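Local structure of reducing end xylose-releasing exo-oligoxylanase (Bacillus halodurans, 1WU4) at residues Glu13-Phe18 / Asp274-Gly279. The protein hydrolyses xylooligosaccharides of three or more units, releasing xylose from the reducing end with inversion of anomeric configuration. The protein carries 1 engineered substitution. Numbering follows the deposited sequence.
Sequences EYRNLF and DAEWFG
Glu276, in the last turn of helix 265-278 of this (alpha/alpha)6-barrel glycoside hydrolase, reaches out to the extended loop at Tyr14 and Arg15, near the N-terminus. The joint is a surface one, away from the proposed catalytic acid and base. One nearly straight hydrogen bond carries it: Arg15 N gives its hydrogen to Glu276 OE2 over 3.0 Å at 170°, meeting that oxygen from above the carboxylate plane. With CG anti to the backbone N and a bend at chi2 (51°), Glu276 brings its carboxylate up to the loop backbone, where OE2 also lies 3.5 Å from Tyr14 CA. Direct charge pairing is weaker: Arg15 NE and Glu276 OE1 make only a long salt bridge, 4.0 Å, with guanidinium and carboxylate planes 87° apart. Two waters bridge from OE1 to NE and NH2 instead, while Arg15 NH1 pairs with Glu20. Beside this polar patch, Trp277 NE1 and CD1 come to the edge of the Tyr14 ring, CE1 lying 3.8 Å from NE1, and the two rings meet obliquely. Both polar ends are bound by the C-terminal segment, Tyr14 OH by Ile378 N and Trp277 NE1 by Phe376 O. A further water donates to both Glu13 O and Glu276 OE2, 2.7 Å from the latter.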
loop_
_atom_site.group_PDB
_atom_site.type_symbol
_atom_site.label_atom_id
_atom_site.label_comp_id
_atom_site.label_asym_id
_atom_site.label_seq_id
_atom_site.Cartn_x
_atom_site.Cartn_y
_atom_site.Cartn_z
ATOM N N GLU A 13 -13.575 5.475 -15.585
ATOM C CA GLU A 13 -14.523 6.078 -14.653
ATOM C C GLU A 13 -14.367 5.355 -13.317
ATOM O O GLU A 13 -14.422 4.124 -13.253
ATOM C CB GLU A 13 -15.959 5.942 -15.168
ATOM C CG GLU A 13 -16.278 6.869 -16.331
ATOM C CD GLU A 13 -17.747 6.853 -16.714
ATOM O OE1 GLU A 13 -18.138 7.645 -17.598
ATOM O OE2 GLU A 13 -18.509 6.050 -16.134
ATOM N N TYR A 14 -14.163 6.125 -12.253
ATOM C CA TYR A 14 -13.958 5.563 -10.924
ATOM C C TYR A 14 -15.195 5.674 -10.054
ATOM O O TYR A 14 -15.834 6.721 -9.988
ATOM C CB TYR A 14 -12.770 6.263 -10.263
ATOM C CG TYR A 14 -11.491 6.052 -11.036
ATOM C CD1 TYR A 14 -10.599 5.043 -10.684
ATOM C CD2 TYR A 14 -11.212 6.810 -12.172
ATOM C CE1 TYR A 14 -9.463 4.791 -11.445
ATOM C CE2 TYR A 14 -10.081 6.565 -12.942
ATOM C CZ TYR A 14 -9.212 5.551 -12.574
ATOM O OH TYR A 14 -8.102 5.292 -13.341
ATOM N N ARG A 15 -15.524 4.582 -9.378
ATOM C CA ARG A 15 -16.698 4.549 -8.523
ATOM C C ARG A 15 -16.529 5.391 -7.268
ATOM O O ARG A 15 -15.521 5.289 -6.570
ATOM C CB ARG A 15 -17.012 3.105 -8.119
ATOM C CG ARG A 15 -18.306 2.951 -7.329
ATOM C CD ARG A 15 -18.424 1.562 -6.721
ATOM N NE ARG A 15 -18.352 0.506 -7.727
ATOM C CZ ARG A 15 -19.339 0.187 -8.560
ATOM N NH1 ARG A 15 -20.493 0.841 -8.514
ATOM N NH2 ARG A 15 -19.168 -0.786 -9.443
ATOM N N ASN A 16 -17.518 6.236 -7.002
ATOM C CA ASN A 16 -17.531 7.065 -5.805
ATOM C C ASN A 16 -18.503 6.299 -4.916
ATOM O O ASN A 16 -19.713 6.551 -4.934
ATOM C CB ASN A 16 -18.089 8.457 -6.106
ATOM C CG ASN A 16 -18.026 9.380 -4.905
ATOM O OD1 ASN A 16 -17.989 8.926 -3.759
ATOM N ND2 ASN A 16 -18.030 10.684 -5.158
ATOM N N LEU A 17 -17.979 5.346 -4.156
ATOM C CA LEU A 17 -18.826 4.526 -3.310
ATOM C C LEU A 17 -19.516 5.329 -2.219
ATOM O O LEU A 17 -20.641 5.016 -1.845
ATOM C CB LEU A 17 -18.022 3.366 -2.712
ATOM C CG LEU A 17 -18.847 2.225 -2.103
ATOM C CD1 LEU A 17 -19.922 1.755 -3.083
ATOM C CD2 LEU A 17 -17.918 1.077 -1.736
ATOM N N PHE A 18 -18.856 6.363 -1.701
ATOM C CA PHE A 18 -19.494 7.190 -0.681
ATOM C C PHE A 18 -20.794 7.751 -1.260
ATOM O O PHE A 18 -21.845 7.717 -0.617
ATOM C CB PHE A 18 -18.611 8.383 -0.280
ATOM C CG PHE A 18 -17.462 8.039 0.628
ATOM C CD1 PHE A 18 -17.662 7.333 1.808
ATOM C CD2 PHE A 18 -16.183 8.499 0.332
ATOM C CE1 PHE A 18 -16.600 7.093 2.687
ATOM C CE2 PHE A 18 -15.118 8.267 1.200
ATOM C CZ PHE A 18 -15.324 7.566 2.378
ATOM N N ASP A 274 -7.860 -3.318 -6.355
ATOM C CA ASP A 274 -7.679 -4.147 -7.545
ATOM C C ASP A 274 -9.034 -4.370 -8.221
ATOM O O ASP A 274 -9.133 -4.342 -9.449
ATOM C CB ASP A 274 -7.033 -5.490 -7.169
ATOM C CG ASP A 274 -6.808 -6.400 -8.373
ATOM O OD1 ASP A 274 -6.446 -5.897 -9.453
ATOM O OD2 ASP A 274 -6.976 -7.629 -8.232
ATOM N N ALA A 275 -10.079 -4.569 -7.423
ATOM C CA ALA A 275 -11.414 -4.784 -7.975
ATOM C C ALA A 275 -11.880 -3.544 -8.725
ATOM O O ALA A 275 -12.451 -3.644 -9.811
ATOM C CB ALA A 275 -12.398 -5.117 -6.861
ATOM N N GLU A 276 -11.630 -2.374 -8.150
ATOM C CA GLU A 276 -12.037 -1.125 -8.783
ATOM C C GLU A 276 -11.275 -0.857 -10.075
ATOM O O GLU A 276 -11.867 -0.486 -11.089
ATOM C CB GLU A 276 -11.836 0.050 -7.824
ATOM C CG GLU A 276 -12.215 1.414 -8.402
ATOM C CD GLU A 276 -13.605 1.438 -9.016
ATOM O OE1 GLU A 276 -14.485 0.688 -8.544
ATOM O OE2 GLU A 276 -13.823 2.224 -9.963
ATOM N N TRP A 277 -9.960 -1.045 -10.038
ATOM C CA TRP A 277 -9.127 -0.802 -11.209
ATOM C C TRP A 277 -9.255 -1.838 -12.323
ATOM O O TRP A 277 -9.421 -1.482 -13.491
ATOM C CB TRP A 277 -7.654 -0.715 -10.802
ATOM C CG TRP A 277 -7.249 0.574 -10.145
ATOM C CD1 TRP A 277 -8.062 1.613 -9.777
ATOM C CD2 TRP A 277 -5.920 0.953 -9.773
ATOM N NE1 TRP A 277 -7.314 2.616 -9.197
ATOM C CE2 TRP A 277 -5.998 2.233 -9.182
ATOM C CE3 TRP A 277 -4.666 0.332 -9.881
ATOM C CZ2 TRP A 277 -4.868 2.906 -8.699
ATOM C CZ3 TRP A 277 -3.542 1.003 -9.399
ATOM C CH2 TRP A 277 -3.653 2.275 -8.815
ATOM N N PHE A 278 -9.182 -3.116 -11.972
ATOM C CA PHE A 278 -9.233 -4.154 -12.991
ATOM C C PHE A 278 -10.463 -5.045 -13.047
ATOM O O PHE A 278 -10.497 -6.009 -13.812
ATOM C CB PHE A 278 -7.951 -4.981 -12.904
ATOM C CG PHE A 278 -6.742 -4.229 -13.368
ATOM C CD1 PHE A 278 -6.477 -4.093 -14.727
ATOM C CD2 PHE A 278 -5.921 -3.573 -12.456
ATOM C CE1 PHE A 278 -5.418 -3.311 -15.173
ATOM C CE2 PHE A 278 -4.858 -2.787 -12.893
ATOM C CZ PHE A 278 -4.604 -2.654 -14.252
ATOM N N GLY A 279 -11.477 -4.714 -12.258
ATOM C CA GLY A 279 -12.704 -5.491 -12.282
ATOM C C GLY A 279 -12.950 -6.385 -11.088
ATOM O O GLY A 279 -12.022 -6.940 -10.494
HETATM O O HOH W 1 -16.027 2.019 -11.510
HETATM O O HOH W 2 -16.017 -0.822 -7.001
HETATM O O HOH W 3 -16.158 -0.811 -10.274
#